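Local coordinates for protein FAD-dependent oxidoreductase (Actinomadura kijaniata, PDB 3M9V) that probably carries out a flavin-dependent oxidation of a dTDP-linked sugar in the biosynthesis of D-kijanose, using an acyl-CoA dehydrogenase fold, at residues 15-20 with 303-308; 25-30 with 85-90; 95-100 with 219-224; 265-270 with 380-385. All blocks are in the same frame, centred on the assembly; numbering follows the deposited sequence.

Interaction 1 of 4, residues 15-20 with 303-308; sequences GLYAPV and RLYALR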
loop_
_atom_site.group_PDB
_atom_site.type_symbol
_atom_site.label_atom_id
_atom_site.label_comp_id
_atom_site.label_asym_id
_atom_site.label_seq_id
_atom_site.Cartn_x
_atom_site.Cartn_y
_atom_site.Cartn_z
ATOM N N GLY A 15 -1.497 24.084 0.782
ATOM C CA GLY A 15 -2.194 23.095 1.599
ATOM C C GLY A 15 -3.650 23.379 1.903
ATOM O O GLY A 15 -4.195 22.729 2.805
ATOM N N LEU A 16 -4.265 24.356 1.219
ATOM C CA LEU A 16 -5.608 24.813 1.576
ATOM C C LEU A 16 -5.707 25.255 3.047
ATOM O O LEU A 16 -6.784 25.106 3.637
ATOM C CB LEU A 16 -6.608 23.677 1.305
ATOM C CG LEU A 16 -6.691 23.274 -0.186
ATOM C CD1 LEU A 16 -7.604 22.096 -0.479
ATOM C CD2 LEU A 16 -7.192 24.394 -1.093
ATOM N N TYR A 17 -4.627 25.765 3.638
ATOM C CA TYR A 17 -4.693 26.152 5.052
ATOM C C TYR A 17 -5.423 27.472 5.238
ATOM O O TYR A 17 -5.929 27.703 6.314
ATOM C CB TYR A 17 -3.307 26.212 5.711
ATOM C CG TYR A 17 -2.605 24.861 5.773
ATOM C CD1 TYR A 17 -1.375 24.661 5.141
ATOM C CD2 TYR A 17 -3.121 23.812 6.523
ATOM C CE1 TYR A 17 -0.719 23.429 5.230
ATOM C CE2 TYR A 17 -2.482 22.560 6.582
ATOM C CZ TYR A 17 -1.270 22.384 5.934
ATOM O OH TYR A 17 -0.612 21.166 5.933
ATOM N N ALA A 18 -5.550 28.310 4.206
ATOM C CA ALA A 18 -6.113 29.657 4.380
ATOM C C ALA A 18 -6.425 30.214 3.000
ATOM O O ALA A 18 -5.773 29.837 2.025
ATOM C CB ALA A 18 -5.131 30.609 5.060
ATOM N N PRO A 19 -7.455 31.071 2.900
ATOM C CA PRO A 19 -7.830 31.613 1.589
ATOM C C PRO A 19 -6.730 32.562 1.135
ATOM O O PRO A 19 -6.033 33.114 1.970
ATOM C CB PRO A 19 -9.095 32.430 1.873
ATOM C CG PRO A 19 -9.539 32.066 3.245
ATOM C CD PRO A 19 -8.325 31.539 3.993
ATOM N N VAL A 20 -6.544 32.758 -0.162
ATOM C CA VAL A 20 -5.445 33.598 -0.592
ATOM C C VAL A 20 -5.905 34.968 -1.090
ATOM O O VAL A 20 -5.070 35.759 -1.544
ATOM C CB VAL A 20 -4.651 32.903 -1.729
ATOM C CG1 VAL A 20 -4.065 31.600 -1.176
ATOM C CG2 VAL A 20 -5.568 32.553 -2.885
ATOM N N ARG A 303 0.406 11.748 5.689
ATOM C CA ARG A 303 -0.560 11.523 4.597
ATOM C C ARG A 303 -1.555 12.667 4.385
ATOM O O ARG A 303 -1.859 13.025 3.253
ATOM C CB ARG A 303 -1.348 10.225 4.798
ATOM C CG ARG A 303 -0.532 8.973 4.394
ATOM C CD ARG A 303 -1.229 7.620 4.699
ATOM N NE ARG A 303 -0.984 6.773 3.539
ATOM C CZ ARG A 303 0.098 6.018 3.361
ATOM N NH1 ARG A 303 1.025 5.938 4.308
ATOM N NH2 ARG A 303 0.253 5.330 2.235
ATOM N N LEU A 304 -2.095 13.210 5.469
ATOM C CA LEU A 304 -2.945 14.395 5.401
ATOM C C LEU A 304 -2.191 15.592 4.810
ATOM O O LEU A 304 -2.721 16.325 3.964
ATOM C CB LEU A 304 -3.451 14.763 6.789
ATOM C CG LEU A 304 -4.379 15.983 6.908
ATOM C CD1 LEU A 304 -5.650 15.760 6.062
ATOM C CD2 LEU A 304 -4.789 16.096 8.391
ATOM N N TYR A 305 -0.948 15.795 5.227
ATOM C CA TYR A 305 -0.118 16.835 4.603
ATOM C C TYR A 305 0.015 16.667 3.077
ATOM O O TYR A 305 -0.141 17.627 2.309
ATOM C CB TYR A 305 1.277 16.817 5.233
ATOM C CG TYR A 305 2.043 18.062 4.880
ATOM C CD1 TYR A 305 2.021 19.183 5.723
ATOM C CD2 TYR A 305 2.746 18.125 3.685
ATOM C CE1 TYR A 305 2.680 20.352 5.351
ATOM C CE2 TYR A 305 3.457 19.267 3.353
ATOM C CZ TYR A 305 3.414 20.375 4.182
ATOM O OH TYR A 305 4.066 21.522 3.762
ATOM N N ALA A 306 0.336 15.464 2.624
ATOM C CA ALA A 306 0.481 15.167 1.214
ATOM C C ALA A 306 -0.903 15.316 0.558
ATOM O O ALA A 306 -0.982 15.774 -0.573
ATOM C CB ALA A 306 0.986 13.706 1.000
ATOM N N LEU A 307 -1.990 14.957 1.238
ATOM C CA LEU A 307 -3.325 15.140 0.667
ATOM C C LEU A 307 -3.636 16.610 0.404
ATOM O O LEU A 307 -4.007 17.013 -0.705
ATOM C CB LEU A 307 -4.411 14.498 1.528
ATOM C CG LEU A 307 -5.886 14.787 1.202
ATOM C CD1 LEU A 307 -6.176 14.053 -0.118
ATOM C CD2 LEU A 307 -6.786 14.170 2.256
ATOM N N ARG A 308 -3.463 17.436 1.426
ATOM C CA ARG A 308 -3.617 18.878 1.302
ATOM C C ARG A 308 -2.700 19.513 0.254
ATOM O O ARG A 308 -3.152 20.398 -0.484
ATOM C CB ARG A 308 -3.389 19.531 2.662
ATOM C CG ARG A 308 -4.530 19.301 3.651
ATOM C CD ARG A 308 -4.176 20.059 4.926
ATOM N NE ARG A 308 -5.323 20.274 5.801
ATOM C CZ ARG A 308 -6.107 21.354 5.818
ATOM N NH1 ARG A 308 -5.892 22.390 5.026
ATOM N NH2 ARG A 308 -7.130 21.402 6.666
HETATM O O HOH W 1 -7.940 24.343 6.283
HETATM O O HOH W 2 0.016 20.690 3.139
#
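Arg308 reaches from helix 291-323, in the C-terminal helical domain of the acyl-CoA dehydrogenase fold, into the N-terminal loop and takes hold of Gly15 and Leu16. Its NH1 donates to Gly15 O at 2.8 Å, with the oxygen lying in the guanidinium plane. The same nitrogen makes a weak bond to Leu16 O at 3.2 Å. Gly15 and Leu16 both have positive phi (65° and 55°), and their carbonyls converge on NH1. Extended from CG to NE, the Arg308 chain runs past Gly15 O with its CB, CG and CD. This is the tight, buried part. Gln272 of helix 264-283 takes a further bond from Arg308 NH2.

The outer side, with exposed Tyr17, is looser. The CD2 side of its ring overlaps one face of the guanidinium, the planes 11° apart, with Tyr17 CD2 3.5 Å from Arg308 NH1; Gly15 O sits over the ring centre. Its hydroxyl end comes up to the ring of Tyr305, whose own OH bonds to His339 of the second subunit. One water joins Leu16 O to Arg308 NH2. Another lies over the Tyr305 ring, donates to Tyr305 O and is 2.9 Å from Tyr17 OH.

Interaction 2 of 4, residues 25-30 with 85-90; sequences RVLLDR and AVALLA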
loop_
_atom_site.group_PDB
_atom_site.type_symbol
_atom_site.label_atom_id
_atom_site.label_comp_id
_atom_site.label_asym_id
_atom_site.label_seq_id
_atom_site.Cartn_x
_atom_site.Cartn_y
_atom_site.Cartn_z
ATOM N N ARG A 25 -11.272 35.387 2.112
ATOM C CA ARG A 25 -11.331 35.496 3.579
ATOM C C ARG A 25 -12.706 35.854 4.128
ATOM O O ARG A 25 -13.186 35.282 5.116
ATOM C CB ARG A 25 -10.395 36.611 4.049
ATOM C CG ARG A 25 -9.122 36.124 4.739
ATOM C CD ARG A 25 -8.046 37.214 4.828
ATOM N NE ARG A 25 -7.016 37.010 3.813
ATOM C CZ ARG A 25 -6.434 37.986 3.123
ATOM N NH1 ARG A 25 -5.522 37.693 2.206
ATOM N NH2 ARG A 25 -6.771 39.249 3.350
ATOM N N VAL A 26 -13.345 36.835 3.493
ATOM C CA VAL A 26 -14.715 37.221 3.875
ATOM C C VAL A 26 -15.678 36.032 3.798
ATOM O O VAL A 26 -16.399 35.731 4.749
ATOM C CB VAL A 26 -15.211 38.399 2.975
ATOM C CG1 VAL A 26 -16.678 38.696 3.253
ATOM C CG2 VAL A 26 -14.313 39.650 3.183
ATOM N N LEU A 27 -15.671 35.330 2.669
ATOM C CA LEU A 27 -16.411 34.072 2.532
ATOM C C LEU A 27 -16.227 33.118 3.712
ATOM O O LEU A 27 -17.188 32.642 4.326
ATOM C CB LEU A 27 -16.027 33.378 1.218
ATOM C CG LEU A 27 -16.712 32.002 1.120
ATOM C CD1 LEU A 27 -18.216 32.240 1.176
ATOM C CD2 LEU A 27 -16.350 31.262 -0.184
ATOM N N LEU A 28 -14.979 32.812 4.048
ATOM C CA LEU A 28 -14.731 31.924 5.183
ATOM C C LEU A 28 -15.176 32.517 6.522
ATOM O O LEU A 28 -15.716 31.809 7.386
ATOM C CB LEU A 28 -13.241 31.557 5.206
ATOM C CG LEU A 28 -12.693 30.464 6.121
ATOM C CD1 LEU A 28 -13.332 29.140 5.773
ATOM C CD2 LEU A 28 -11.171 30.318 6.023
ATOM N N ASP A 29 -14.968 33.816 6.719
ATOM C CA ASP A 29 -15.453 34.413 7.971
ATOM C C ASP A 29 -16.971 34.302 8.078
ATOM O O ASP A 29 -17.493 33.940 9.134
ATOM C CB ASP A 29 -15.059 35.893 8.092
ATOM C CG ASP A 29 -13.597 36.087 8.481
ATOM O OD1 ASP A 29 -12.923 35.104 8.868
ATOM O OD2 ASP A 29 -13.093 37.228 8.388
ATOM N N ARG A 30 -17.685 34.551 6.986
ATOM C CA ARG A 30 -19.149 34.605 7.016
ATOM C C ARG A 30 -19.706 33.208 7.208
ATOM O O ARG A 30 -20.725 33.022 7.863
ATOM C CB ARG A 30 -19.693 35.202 5.711
ATOM C CG ARG A 30 -19.497 36.708 5.623
ATOM C CD ARG A 30 -20.831 37.449 5.561
ATOM N NE ARG A 30 -20.984 38.183 4.308
ATOM C CZ ARG A 30 -20.424 39.368 4.070
ATOM N NH1 ARG A 30 -20.627 39.969 2.906
ATOM N NH2 ARG A 30 -19.667 39.971 4.984
ATOM N N ALA A 85 -12.305 26.030 -2.678
ATOM C CA ALA A 85 -12.012 24.730 -2.037
ATOM C C ALA A 85 -11.725 24.934 -0.542
ATOM O O ALA A 85 -12.074 24.084 0.287
ATOM C CB ALA A 85 -10.829 24.038 -2.734
ATOM N N VAL A 86 -11.129 26.064 -0.161
ATOM C CA VAL A 86 -10.824 26.279 1.269
ATOM C C VAL A 86 -12.128 26.427 2.041
ATOM O O VAL A 86 -12.311 25.884 3.133
ATOM C CB VAL A 86 -9.963 27.517 1.493
ATOM C CG1 VAL A 86 -9.843 27.846 3.019
ATOM C CG2 VAL A 86 -8.550 27.270 0.920
ATOM N N ALA A 87 -13.100 27.114 1.461
ATOM C CA ALA A 87 -14.425 27.183 2.089
ATOM C C ALA A 87 -15.185 25.854 2.146
ATOM O O ALA A 87 -15.802 25.505 3.173
ATOM C CB ALA A 87 -15.226 28.269 1.374
ATOM N N LEU A 88 -15.155 25.080 1.056
ATOM C CA LEU A 88 -15.773 23.742 1.064
ATOM C C LEU A 88 -15.161 22.819 2.113
ATOM O O LEU A 88 -15.834 22.002 2.741
ATOM C CB LEU A 88 -15.687 23.078 -0.317
ATOM C CG LEU A 88 -16.429 23.873 -1.402
ATOM C CD1 LEU A 88 -16.316 23.218 -2.787
ATOM C CD2 LEU A 88 -17.902 23.939 -1.017
ATOM N N LEU A 89 -13.840 22.876 2.245
ATOM C CA LEU A 89 -13.152 22.090 3.270
ATOM C C LEU A 89 -13.716 22.437 4.662
ATOM O O LEU A 89 -14.084 21.544 5.446
ATOM C CB LEU A 89 -11.650 22.417 3.126
ATOM C CG LEU A 89 -10.643 21.538 3.877
ATOM C CD1 LEU A 89 -9.192 21.901 3.449
ATOM C CD2 LEU A 89 -10.773 21.752 5.403
ATOM N N ALA A 90 -13.808 23.726 4.986
ATOM C CA ALA A 90 -14.354 24.098 6.310
ATOM C C ALA A 90 -15.797 23.594 6.478
ATOM O O ALA A 90 -16.157 23.047 7.533
ATOM C CB ALA A 90 -14.296 25.655 6.518
#
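Leu27 and Leu28 of helix 22-32 pack on Val86, Ala87 and Ala90 of helix 81-94. This is a near-parallel helix pair in the N-terminal helical part of the acyl-CoA dehydrogenase fold. The axes of the two segments run 13° apart in direction and approach to 9.7 Å. The contact is wholly apolar across the two segments and covers a modest 179 Å².

Both leucines take the same conformation. CG lies anti to the backbone N (chi1 175° in Leu27 and -170° in Leu28), and the second torsion is alike too. They are consecutive residues, one step apart round the helix, and the same shape therefore points their methyls at different parts of the partner. Leu27 puts CD2 against the CB of Ala87 at 3.6 Å, with CG just behind. It also touches Ala67, in a loop of the same chain. Leu28 divides its two methyls and has more of its own surface buried in the contact than Leu27. CD2 goes to CG1 of Val86 at 4.1 Å, where the two side chains cross at about a right angle. This CD2 also meets Pro19 of the N-terminal loop. Val86 offers CG1 because that branch is anti to its own backbone N, while CG2 turns to Leu16. The alanines present only a methyl, and the leucines do the reaching. The other Leu28 branch, CD1, ends 3.7 Å from Ala90 CB.

Interaction 3 of 4, residues 95-100 with 219-224; sequences DASTAL and MRASGT
Ala96, right after the N-cap Asp95, opens the contact at the first turn of helix 96-118, where its CB meets Met219 CE at 3.8 Å. Asp95 OD1 accepts from Thr98 N at 2.9 Å and also from Thr98 OG1, which fixes the start of the helix. The Met219 chain bends at chi2, and its sulfur passes alongside the Ala96-Ser97 peptide. Ser97 sits at the centre. Its CB points at the type I turn Met219 to Ser222 and packs on Ala221 CB at 3.7 Å. With OG anti to the carbonyl carbon (chi1 -67°), the hydroxyl lies against the Met219-Arg220 peptide, 3.1 Å from Met219 C. One turn on, Leu100 brings CD2 to Met219 CG at 3.9 Å and, a little further off, to Ser222 CB. The turn is braced from within: Met219 O accepts from Ser222 OG at 2.7 Å and from Ser222 N.

The contact joins the N-terminal helical domain to the loop before strand 225-234 of the beta domain. The side chain of Leu100 is about 4 Å from that of Ser173, which binds FMN in another structure of this protein. Helix 35-48 packs on Asp95, Thr98 and Ala221, while helix 264-283 covers Ala96, Ala99 and Met219.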
loop_
_atom_site.group_PDB
_atom_site.type_symbol
_atom_site.label_atom_id
_atom_site.label_comp_id
_atom_site.label_asym_id
_atom_site.label_seq_id
_atom_site.Cartn_x
_atom_site.Cartn_y
_atom_site.Cartn_z
ATOM N N ASP A 95 -20.093 18.918 7.708
ATOM C CA ASP A 95 -20.945 17.902 7.123
ATOM C C ASP A 95 -20.624 17.880 5.629
ATOM O O ASP A 95 -20.686 18.897 4.932
ATOM C CB ASP A 95 -22.444 18.264 7.283
ATOM C CG ASP A 95 -23.349 17.267 6.561
ATOM O OD1 ASP A 95 -24.140 17.567 5.623
ATOM O OD2 ASP A 95 -23.252 16.096 6.980
ATOM N N ALA A 96 -20.253 16.709 5.151
ATOM C CA ALA A 96 -19.754 16.591 3.786
ATOM C C ALA A 96 -20.890 16.712 2.766
ATOM O O ALA A 96 -20.656 17.246 1.676
ATOM C CB ALA A 96 -19.107 15.215 3.649
ATOM N N SER A 97 -22.069 16.183 3.096
ATOM C CA SER A 97 -23.232 16.346 2.211
ATOM C C SER A 97 -23.539 17.808 1.977
ATOM O O SER A 97 -23.806 18.170 0.838
ATOM C CB SER A 97 -24.537 15.740 2.753
ATOM O OG SER A 97 -24.402 14.326 2.805
ATOM N N THR A 98 -23.501 18.633 3.024
ATOM C CA THR A 98 -23.803 20.050 2.803
ATOM C C THR A 98 -22.760 20.699 1.900
ATOM O O THR A 98 -23.062 21.569 1.081
ATOM C CB THR A 98 -23.783 20.796 4.163
ATOM O OG1 THR A 98 -24.800 20.235 4.998
ATOM C CG2 THR A 98 -23.987 22.292 4.016
ATOM N N ALA A 99 -21.497 20.336 2.115
ATOM C CA ALA A 99 -20.429 20.873 1.280
ATOM C C ALA A 99 -20.617 20.460 -0.182
ATOM O O ALA A 99 -20.309 21.249 -1.067
ATOM C CB ALA A 99 -19.043 20.409 1.798
ATOM N N LEU A 100 -21.036 19.225 -0.432
ATOM C CA LEU A 100 -21.079 18.689 -1.783
ATOM C C LEU A 100 -22.191 19.458 -2.519
ATOM O O LEU A 100 -22.010 19.894 -3.663
ATOM C CB LEU A 100 -21.433 17.198 -1.748
ATOM C CG LEU A 100 -21.705 16.580 -3.135
ATOM C CD1 LEU A 100 -20.453 16.742 -3.944
ATOM C CD2 LEU A 100 -22.073 15.087 -3.095
ATOM N N MET A 219 -23.097 10.521 1.726
ATOM C CA MET A 219 -23.618 11.768 1.143
ATOM C C MET A 219 -25.156 11.716 1.219
ATOM O O MET A 219 -25.873 12.153 0.308
ATOM C CB MET A 219 -23.138 12.031 -0.298
ATOM C CG MET A 219 -21.610 12.230 -0.483
ATOM S SD MET A 219 -21.006 13.525 0.657
ATOM C CE MET A 219 -19.266 13.574 0.218
ATOM N N ARG A 220 -25.645 11.164 2.324
ATOM C CA ARG A 220 -27.059 10.840 2.416
ATOM C C ARG A 220 -27.971 12.058 2.391
ATOM O O ARG A 220 -29.119 11.965 1.943
ATOM C CB ARG A 220 -27.345 9.875 3.573
ATOM C CG ARG A 220 -26.905 8.467 3.227
ATOM C CD ARG A 220 -27.108 7.521 4.424
ATOM N NE ARG A 220 -28.506 7.526 4.845
ATOM C CZ ARG A 220 -29.515 6.934 4.209
ATOM N NH1 ARG A 220 -29.345 6.222 3.095
ATOM N NH2 ARG A 220 -30.734 7.063 4.718
ATOM N N ALA A 221 -27.438 13.191 2.829
ATOM C CA ALA A 221 -28.234 14.404 2.952
ATOM C C ALA A 221 -28.051 15.331 1.757
ATOM O O ALA A 221 -28.524 16.480 1.810
ATOM C CB ALA A 221 -27.897 15.175 4.231
ATOM N N SER A 222 -27.382 14.870 0.700
ATOM C CA SER A 222 -26.950 15.803 -0.349
ATOM C C SER A 222 -28.019 16.036 -1.409
ATOM O O SER A 222 -27.842 16.856 -2.331
ATOM C CB SER A 222 -25.672 15.319 -1.060
ATOM O OG SER A 222 -25.899 14.053 -1.661
ATOM N N GLY A 223 -29.127 15.315 -1.280
ATOM C CA GLY A 223 -30.259 15.508 -2.200
ATOM C C GLY A 223 -29.960 15.131 -3.643
ATOM O O GLY A 223 -30.342 15.852 -4.578
ATOM N N THR A 224 -29.261 14.008 -3.795
ATOM C CA THR A 224 -28.618 13.679 -5.052
ATOM C C THR A 224 -29.601 12.846 -5.886
ATOM O O THR A 224 -29.387 11.670 -6.181
ATOM C CB THR A 224 -27.203 13.095 -4.807
ATOM O OG1 THR A 224 -26.404 14.143 -4.238
ATOM C CG2 THR A 224 -26.516 12.646 -6.123
#

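Interaction 4 of 4, residues 265-270 with 380-385; sequences GVYVGV and VQAGRF
The bend after helix 372-379 leads into the flavin-binding segment of this acyl-CoA dehydrogenase fold, and here it packs on helix 264-283 of the C-terminal helical domain. Tyr267 and Val270, one helical turn apart, make the contact with Val380, Ala382 and Gly383. Phe385, at the end of the bend, binds FMN in another structure of this protein; no FMN is bound to this chain.

Tyr267 carries the larger share. Its CG is anti to the carbonyl carbon (chi1 -59°), and the ring reaches out to the bend. Gly383 lies over one face of that ring, with its CA 3.4 Å from Tyr267 CZ. Gly383 has no side chain, and its backbone lies directly against the ring. The hydroxyl is 3.3 Å from Gly383 N, but the angle is poor for a hydrogen bond. Ala382 adds its methyl beside the phenol, with CB 3.6 Å from Tyr267 OH. Met219 packs against both Tyr267 and Ala382.

The bend also has polar ties of its own. Arg384 NH1 donates to Gln381 OE1 at 2.9 Å, with the oxygen in the guanidinium plane. Arg384 NH2 bonds to Ser356 and Ser360 of the third subunit, so the bend reaches the subunit interface. Lys344 of helix 329-362 bonds to Gly383 O.

The valines close the other end of the contact. They cross obliquely, and CG1 of Val270 presses on Val380 CB at 3.7 Å.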
loop_
_atom_site.group_PDB
_atom_site.type_symbol
_atom_site.label_atom_id
_atom_site.label_comp_id
_atom_site.label_asym_id
_atom_site.label_seq_id
_atom_site.Cartn_x
_atom_site.Cartn_y
_atom_site.Cartn_z
ATOM N N GLY A 265 -11.746 19.879 -2.215
ATOM C CA GLY A 265 -11.778 20.408 -0.859
ATOM C C GLY A 265 -12.719 19.655 0.063
ATOM O O GLY A 265 -12.486 19.569 1.277
ATOM N N VAL A 266 -13.779 19.074 -0.493
ATOM C CA VAL A 266 -14.767 18.319 0.300
ATOM C C VAL A 266 -14.094 17.115 0.976
ATOM O O VAL A 266 -14.166 16.904 2.191
ATOM C CB VAL A 266 -15.989 17.922 -0.544
ATOM C CG1 VAL A 266 -16.931 17.028 0.297
ATOM C CG2 VAL A 266 -16.717 19.213 -1.024
ATOM N N TYR A 267 -13.335 16.373 0.183
ATOM C CA TYR A 267 -12.766 15.076 0.627
ATOM C C TYR A 267 -11.563 15.391 1.513
ATOM O O TYR A 267 -11.325 14.681 2.496
ATOM C CB TYR A 267 -12.436 14.196 -0.589
ATOM C CG TYR A 267 -13.734 13.993 -1.354
ATOM C CD1 TYR A 267 -14.739 13.199 -0.796
ATOM C CD2 TYR A 267 -13.979 14.593 -2.594
ATOM C CE1 TYR A 267 -15.969 13.007 -1.443
ATOM C CE2 TYR A 267 -15.214 14.399 -3.256
ATOM C CZ TYR A 267 -16.196 13.639 -2.651
ATOM O OH TYR A 267 -17.425 13.425 -3.204
ATOM N N VAL A 268 -10.872 16.490 1.212
ATOM C CA VAL A 268 -9.840 16.931 2.132
ATOM C C VAL A 268 -10.438 17.298 3.503
ATOM O O VAL A 268 -9.846 16.990 4.547
ATOM C CB VAL A 268 -8.995 18.136 1.596
ATOM C CG1 VAL A 268 -7.920 18.493 2.625
ATOM C CG2 VAL A 268 -8.351 17.846 0.215
ATOM N N GLY A 269 -11.583 17.976 3.540
ATOM C CA GLY A 269 -12.200 18.296 4.846
ATOM C C GLY A 269 -12.677 17.093 5.632
ATOM O O GLY A 269 -12.522 17.032 6.864
ATOM N N VAL A 270 -13.236 16.107 4.924
ATOM C CA VAL A 270 -13.576 14.813 5.543
ATOM C C VAL A 270 -12.366 14.140 6.198
ATOM O O VAL A 270 -12.433 13.700 7.363
ATOM C CB VAL A 270 -14.301 13.869 4.547
ATOM C CG1 VAL A 270 -14.559 12.505 5.183
ATOM C CG2 VAL A 270 -15.676 14.482 4.181
ATOM N N VAL A 380 -16.670 9.544 2.728
ATOM C CA VAL A 380 -15.376 9.788 2.069
ATOM C C VAL A 380 -15.243 8.984 0.768
ATOM O O VAL A 380 -14.377 9.319 -0.050
ATOM C CB VAL A 380 -14.124 9.557 2.962
ATOM C CG1 VAL A 380 -13.837 8.075 3.065
ATOM C CG2 VAL A 380 -12.873 10.268 2.388
ATOM N N GLN A 381 -16.091 7.976 0.564
ATOM C CA GLN A 381 -16.009 7.119 -0.622
ATOM C C GLN A 381 -16.610 7.780 -1.866
ATOM O O GLN A 381 -16.312 7.345 -2.976
ATOM C CB GLN A 381 -16.670 5.749 -0.395
ATOM C CG GLN A 381 -16.317 5.024 0.933
ATOM C CD GLN A 381 -14.856 4.604 1.014
ATOM O OE1 GLN A 381 -14.177 4.437 -0.006
ATOM N NE2 GLN A 381 -14.345 4.502 2.235
ATOM N N ALA A 382 -17.423 8.825 -1.704
ATOM C CA ALA A 382 -18.236 9.339 -2.808
ATOM C C ALA A 382 -17.385 9.898 -3.957
ATOM O O ALA A 382 -17.812 9.832 -5.097
ATOM C CB ALA A 382 -19.141 10.440 -2.267
ATOM N N GLY A 383 -16.194 10.441 -3.699
ATOM C CA GLY A 383 -15.344 11.059 -4.735
ATOM C C GLY A 383 -14.941 10.133 -5.877
ATOM O O GLY A 383 -14.782 10.571 -7.027
ATOM N N ARG A 384 -14.826 8.852 -5.529
ATOM C CA ARG A 384 -14.416 7.764 -6.405
ATOM C C ARG A 384 -15.392 7.587 -7.556
ATOM O O ARG A 384 -15.035 7.067 -8.607
ATOM C CB ARG A 384 -14.363 6.434 -5.620
ATOM C CG ARG A 384 -13.285 6.441 -4.535
ATOM C CD ARG A 384 -13.381 5.272 -3.566
ATOM N NE ARG A 384 -13.219 4.009 -4.289
ATOM C CZ ARG A 384 -13.278 2.840 -3.665
ATOM N NH1 ARG A 384 -13.503 2.841 -2.356
ATOM N NH2 ARG A 384 -13.126 1.706 -4.329
ATOM N N PHE A 385 -16.635 7.993 -7.341
ATOM C CA PHE A 385 -17.692 7.640 -8.276
ATOM C C PHE A 385 -18.072 8.884 -9.079
ATOM O O PHE A 385 -18.718 8.732 -10.108
ATOM C CB PHE A 385 -18.880 6.965 -7.561
ATOM C CG PHE A 385 -18.439 5.773 -6.766
ATOM C CD1 PHE A 385 -17.898 4.660 -7.408
ATOM C CD2 PHE A 385 -18.440 5.827 -5.380
ATOM C CE1 PHE A 385 -17.429 3.584 -6.666
ATOM C CE2 PHE A 385 -17.969 4.761 -4.625
ATOM C CZ PHE A 385 -17.448 3.637 -5.275
#

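In the fold
From the N terminus, the loop at 15-20 closes the longest circuit, meeting helix 291-323 in interaction 1. Interactions 2 and 3 nest within that circuit. Interaction 2 closes a short loop between helices 22-32 and 81-94. Interaction 3 follows in series and ties helix 96-118 to the beta domain. Interaction 4 comes later, within the C-terminal helical domain, and crosses interaction 1 along the chain. All pairs but interactions 1 and 3 also touch in space. Leu89 of 85-90 packs on both Arg308 and Val268, linking interactions 1, 2 and 4. Leu88 meets Ala99 between interactions 2 and 3. Met219 and Ala96 join interaction 3 to interaction 4. About 12 Å separates the nearest atoms of interactions 1 and 3.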